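Local coordinates for TRAP-type transporter, periplasmic component (Cupriavidus necator, PDB 4P8B), which binds (S)-2-acetolactate as the periplasmic solute-binding component of a TRAP-type transporter, and probably delivers it to the membrane partners for uptake, at residues L175-S180 against E185-L190; D212-P217 against V229-V234. One frame throughout, in Å; residues are numbered along the deposited sequence.

Interaction 1. Residues L175-S180 against E185-L190; sequences LRVVGS and ETFNAL. With X2X ((2S)-2-hydroxy-2-methyl-3-oxobutanoic acid), chain D.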
# COMPACT_ATOMS: atom_id res chain seq x y z
N LEU A 175 -0.33 -16.90 -7.76
CA LEU A 175 -0.76 -15.75 -6.98
C LEU A 175 -0.40 -14.47 -7.70
O LEU A 175 0.73 -14.30 -8.12
CB LEU A 175 -0.13 -15.78 -5.59
CG LEU A 175 -0.64 -16.95 -4.74
CD1 LEU A 175 0.14 -17.00 -3.44
CD2 LEU A 175 -2.14 -16.83 -4.49
N ARG A 176 -1.37 -13.60 -7.88
CA ARG A 176 -1.06 -12.28 -8.41
C ARG A 176 -0.36 -11.43 -7.37
O ARG A 176 -0.78 -11.39 -6.22
CB ARG A 176 -2.34 -11.59 -8.89
CG ARG A 176 -2.15 -10.17 -9.41
CD ARG A 176 -2.31 -9.18 -8.28
NE ARG A 176 -2.10 -7.81 -8.73
CZ ARG A 176 -2.29 -6.75 -7.95
NH1 ARG A 176 -2.71 -6.88 -6.71
NH2 ARG A 176 -2.07 -5.54 -8.45
N VAL A 177 0.67 -10.71 -7.83
CA VAL A 177 1.34 -9.68 -7.05
C VAL A 177 1.46 -8.43 -7.93
O VAL A 177 1.23 -8.48 -9.14
CB VAL A 177 2.73 -10.16 -6.54
CG1 VAL A 177 2.57 -11.35 -5.57
CG2 VAL A 177 3.66 -10.49 -7.68
N VAL A 178 1.83 -7.31 -7.33
CA VAL A 178 2.13 -6.10 -8.08
C VAL A 178 3.50 -6.31 -8.71
O VAL A 178 4.32 -7.06 -8.16
CB VAL A 178 2.17 -4.88 -7.15
CG1 VAL A 178 2.57 -3.64 -7.91
CG2 VAL A 178 0.82 -4.70 -6.48
N GLY A 179 3.78 -5.62 -9.80
CA GLY A 179 5.07 -5.73 -10.47
C GLY A 179 6.23 -5.04 -9.79
O GLY A 179 6.84 -4.14 -10.36
N SER A 180 6.57 -5.48 -8.59
CA SER A 180 7.78 -5.05 -7.89
C SER A 180 8.54 -6.32 -7.49
O SER A 180 7.99 -7.14 -6.77
CB SER A 180 7.40 -4.18 -6.69
OG SER A 180 8.26 -4.38 -5.57
N GLU A 185 10.17 -12.56 -5.48
CA GLU A 185 11.13 -13.32 -4.69
C GLU A 185 10.52 -13.87 -3.40
O GLU A 185 10.80 -15.02 -3.03
CB GLU A 185 12.37 -12.46 -4.40
CG GLU A 185 13.16 -12.18 -5.66
CD GLU A 185 14.43 -11.39 -5.40
OE1 GLU A 185 15.02 -11.55 -4.31
OE2 GLU A 185 14.84 -10.62 -6.29
N THR A 186 9.69 -13.09 -2.73
CA THR A 186 9.05 -13.57 -1.51
C THR A 186 8.20 -14.79 -1.80
O THR A 186 8.27 -15.80 -1.09
CB THR A 186 8.21 -12.48 -0.87
OG1 THR A 186 9.09 -11.45 -0.42
CG2 THR A 186 7.38 -13.00 0.29
N PHE A 187 7.36 -14.71 -2.82
CA PHE A 187 6.47 -15.83 -3.12
C PHE A 187 7.21 -17.02 -3.73
O PHE A 187 6.83 -18.18 -3.49
CB PHE A 187 5.27 -15.37 -3.94
CG PHE A 187 4.22 -14.71 -3.09
CD1 PHE A 187 3.32 -15.47 -2.38
CD2 PHE A 187 4.17 -13.32 -2.98
CE1 PHE A 187 2.39 -14.88 -1.55
CE2 PHE A 187 3.23 -12.73 -2.16
CZ PHE A 187 2.34 -13.51 -1.45
N ASN A 188 8.29 -16.78 -4.48
CA ASN A 188 9.15 -17.88 -4.93
C ASN A 188 9.72 -18.65 -3.74
O ASN A 188 9.81 -19.87 -3.78
CB ASN A 188 10.32 -17.39 -5.80
CG ASN A 188 9.90 -16.92 -7.17
OD1 ASN A 188 8.79 -17.16 -7.62
ND2 ASN A 188 10.82 -16.27 -7.86
N ALA A 189 10.13 -17.94 -2.69
CA ALA A 189 10.70 -18.59 -1.51
C ALA A 189 9.68 -19.48 -0.81
O ALA A 189 10.05 -20.41 -0.10
CB ALA A 189 11.22 -17.55 -0.54
N LEU A 190 8.40 -19.16 -0.99
CA LEU A 190 7.30 -19.92 -0.41
C LEU A 190 6.80 -21.02 -1.34
O LEU A 190 5.81 -21.69 -1.03
CB LEU A 190 6.15 -18.98 -0.02
CG LEU A 190 6.53 -17.95 1.04
CD1 LEU A 190 5.47 -16.89 1.22
CD2 LEU A 190 6.80 -18.67 2.34
OAD X2X D . -2.52 -3.29 -6.81
CAH X2X D . -2.87 -3.46 -5.60
OAE X2X D . -2.98 -4.62 -5.10
CAI X2X D . -3.14 -2.28 -4.72
CAB X2X D . -4.41 -1.61 -5.20
OAF X2X D . -3.14 -2.64 -3.37
CAG X2X D . -1.97 -1.38 -4.90
OAC X2X D . -2.04 -0.41 -5.67
CAA X2X D . -0.69 -1.66 -4.19
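Leu175 and Val177 reach from one side of their strand to the ring of Phe187, which arrives from the helix beyond. The two aliphatic side chains take different parts of the ring: Leu175 CD1 lies 3.6 Å from Phe187 CE1, whereas Val177 CG1 rests against the other long side, 3.6 Å from Phe187 CD2. Both methyls meet the ring obliquely. With chi1 at -79°, Phe187 has its CG anti to the carbonyl carbon, which carries the ring away from the helix backbone to the strand. Leu175 crosses it at about a right angle, and Val177 and Phe187 lie alongside each other, pointing opposite ways. No hydrogen bond joins the two segments, and all three touching residues are buried.

Strand 174-177, helix 181-189 and strand 193-196 form a beta-alpha-beta unit with two parallel strands, and this apolar contact seats the helix on the first of them. Pro194 of the second strand also touches Phe187, while backbone bonds to Thr195 tie down Leu175 and Val177.

Between these residues, Arg176 serves the ligand. Its chain bends at chi2 (-91°) and presents the guanidinium to the acetolactate carboxylate through two nearly straight, side-by-side hydrogen bonds: NH1 donates to OAE of the ligand at 2.8 Å and an angle of 176°, and NH2 to OAD, also at 2.8 Å. Met197 O takes a further bond from NH2, which helps to hold the planar group in its rotation, and Val178 N lies over one of its faces. Val178 CG2 packs 3.6 Å from ligand OAD, adding an apolar wall beside the carboxylate.

Interaction 2. Residues D212-P217 against V229-V234; sequences DGQENP and VGQKFV. With X2X ((2S)-2-hydroxy-2-methyl-3-oxobutanoic acid), chain D.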
# COMPACT_ATOMS: atom_id res chain seq x y z
N ASP A 212 -4.91 -18.00 -9.08
CA ASP A 212 -5.64 -18.63 -7.98
C ASP A 212 -5.98 -17.64 -6.86
O ASP A 212 -6.95 -17.83 -6.12
CB ASP A 212 -4.82 -19.78 -7.37
CG ASP A 212 -4.44 -20.84 -8.37
OD1 ASP A 212 -5.28 -21.20 -9.23
OD2 ASP A 212 -3.31 -21.38 -8.27
N GLY A 213 -5.16 -16.59 -6.70
CA GLY A 213 -5.26 -15.74 -5.54
C GLY A 213 -4.48 -14.46 -5.67
O GLY A 213 -3.99 -14.14 -6.76
N GLN A 214 -4.39 -13.73 -4.56
CA GLN A 214 -3.86 -12.38 -4.52
C GLN A 214 -3.56 -12.03 -3.05
O GLN A 214 -3.71 -12.89 -2.17
CB GLN A 214 -4.87 -11.38 -5.15
CG GLN A 214 -6.19 -11.26 -4.42
CD GLN A 214 -6.19 -10.26 -3.29
OE1 GLN A 214 -5.84 -9.09 -3.52
NE2 GLN A 214 -6.60 -10.65 -2.10
N GLU A 215 -3.15 -10.79 -2.79
CA GLU A 215 -2.84 -10.36 -1.45
C GLU A 215 -3.12 -8.87 -1.35
O GLU A 215 -2.73 -8.11 -2.23
CB GLU A 215 -1.38 -10.70 -1.09
CG GLU A 215 -0.34 -10.40 -2.18
CD GLU A 215 0.08 -8.93 -2.23
OE1 GLU A 215 0.57 -8.41 -1.20
OE2 GLU A 215 -0.06 -8.28 -3.31
N ASN A 216 -3.84 -8.46 -0.32
CA ASN A 216 -4.27 -7.05 -0.24
C ASN A 216 -4.86 -6.77 1.14
O ASN A 216 -5.22 -7.71 1.87
CB ASN A 216 -5.34 -6.73 -1.30
CG ASN A 216 -4.82 -5.86 -2.44
OD1 ASN A 216 -4.34 -4.76 -2.21
ND2 ASN A 216 -4.94 -6.34 -3.67
N PRO A 217 -4.95 -5.50 1.52
CA PRO A 217 -5.57 -5.19 2.81
C PRO A 217 -7.03 -5.61 2.86
O PRO A 217 -7.74 -5.69 1.84
CB PRO A 217 -5.39 -3.67 2.92
CG PRO A 217 -4.29 -3.35 2.00
CD PRO A 217 -4.48 -4.29 0.84
N VAL A 229 -15.00 -13.03 -6.86
CA VAL A 229 -14.07 -13.50 -7.89
C VAL A 229 -13.13 -14.56 -7.31
O VAL A 229 -11.91 -14.52 -7.49
CB VAL A 229 -13.32 -12.34 -8.59
CG1 VAL A 229 -14.29 -11.57 -9.50
CG2 VAL A 229 -12.66 -11.42 -7.60
N GLY A 230 -13.75 -15.50 -6.60
CA GLY A 230 -13.11 -16.72 -6.18
C GLY A 230 -12.32 -16.69 -4.90
O GLY A 230 -11.80 -17.72 -4.51
N GLN A 231 -12.24 -15.55 -4.23
CA GLN A 231 -11.33 -15.43 -3.10
C GLN A 231 -12.06 -15.85 -1.83
O GLN A 231 -12.53 -15.01 -1.07
CB GLN A 231 -10.76 -14.03 -3.03
CG GLN A 231 -10.06 -13.61 -4.31
CD GLN A 231 -9.07 -14.64 -4.78
OE1 GLN A 231 -8.08 -14.90 -4.10
NE2 GLN A 231 -9.31 -15.23 -5.93
N LYS A 232 -12.08 -17.15 -1.60
CA LYS A 232 -12.91 -17.74 -0.54
C LYS A 232 -12.12 -18.27 0.64
O LYS A 232 -12.72 -18.70 1.63
CB LYS A 232 -13.83 -18.79 -1.15
CG LYS A 232 -14.87 -18.11 -2.07
CD LYS A 232 -15.67 -19.06 -2.92
CE LYS A 232 -16.55 -18.30 -3.90
NZ LYS A 232 -17.36 -17.24 -3.23
N PHE A 233 -10.80 -18.23 0.53
CA PHE A 233 -9.88 -18.56 1.62
C PHE A 233 -9.00 -17.34 1.83
O PHE A 233 -8.50 -16.76 0.86
CB PHE A 233 -8.99 -19.73 1.23
CG PHE A 233 -9.74 -21.01 1.03
CD1 PHE A 233 -9.95 -21.89 2.08
CD2 PHE A 233 -10.24 -21.35 -0.22
CE1 PHE A 233 -10.63 -23.08 1.89
CE2 PHE A 233 -10.94 -22.53 -0.42
CZ PHE A 233 -11.12 -23.41 0.64
N VAL A 234 -8.83 -16.92 3.08
CA VAL A 234 -7.92 -15.85 3.45
C VAL A 234 -7.12 -16.27 4.67
O VAL A 234 -7.67 -16.85 5.59
CB VAL A 234 -8.71 -14.58 3.85
CG1 VAL A 234 -7.80 -13.54 4.50
CG2 VAL A 234 -9.42 -13.99 2.65
OAD X2X D . -2.52 -3.29 -6.81
CAH X2X D . -2.87 -3.46 -5.60
OAE X2X D . -2.98 -4.62 -5.10
CAI X2X D . -3.14 -2.28 -4.72
CAB X2X D . -4.41 -1.61 -5.20
OAF X2X D . -3.14 -2.64 -3.37
CAG X2X D . -1.97 -1.38 -4.90
OAC X2X D . -2.04 -0.41 -5.67
CAA X2X D . -0.69 -1.66 -4.19
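Gln231 and the backbone at Gly213 make most of this contact, which is close but has no hydrogen bond running directly from one segment to the other. By van der Waals touch, the amide of Gln231 lies against the start of strand 213-216: its OE1 comes 3.3 Å from Gly213 CA, and its NE2 stands 3.5 Å from Asp212 O. Gln214 adds a looser approach, with CG 4.1 Å from Gln231 OE1, the two amide planes being 79° apart.

The hydrogen bonds run within each segment. Gln231 folds back through its bend at chi2 (-50°), and NE2 donates to Val229 O at 3.1 Å in a nearly straight bond, the acceptor lying in the amide plane. Gln214 OE1 receives Asn216 ND2 at 2.9 Å, the donor almost in line with the C=O bond of Gln214. Asn216 in turn holds the ligand with both ends of its amide: OD1 accepts from the acetolactate hydroxyl OAF at 2.7 Å, while ND2 donates to the carboxylate oxygen OAE at 3.0 Å, this second bond being bent, at 140°.

Indirect bonding supplies the link across. Ser158, on strand 156-159, has its OG hydrogen-bonded to both Gln231 OE1 and Gln214 NE2. That strand lies between 213-216 and 233-235 in a mixed sheet, antiparallel to each, so the two segments meet around it. Lys232 and Phe233 both face Asn159 of strand 156-159, a classic beta bulge.

A chain of hydrogen bonds thus leads from Ser158 through Gln214 to Asn216, consistent with Ser158 steadying the Gln214 amide and that amide orienting Asn216, whose two ends meet the ligand hydroxyl and carboxylate.

Both contacts are buried, and each has a first segment that supplies a residue to the acetolactate pocket, yet they differ in chemistry. Interaction 1 is apolar and holds a helix on its strand within a beta-alpha-beta unit. Interaction 2 is amide-rich and gathers two segments about a strand of a mixed sheet. Their first segments abut: Arg176 N lies 2.9 Å from Gly213 O, a probable backbone hydrogen bond, and Leu175 CD2 packs against Gly213 CA. At the ligand they converge on one carboxylate oxygen, OAE, with Arg176 supplying charge and Asn216 a neutral amide that also engages the hydroxyl.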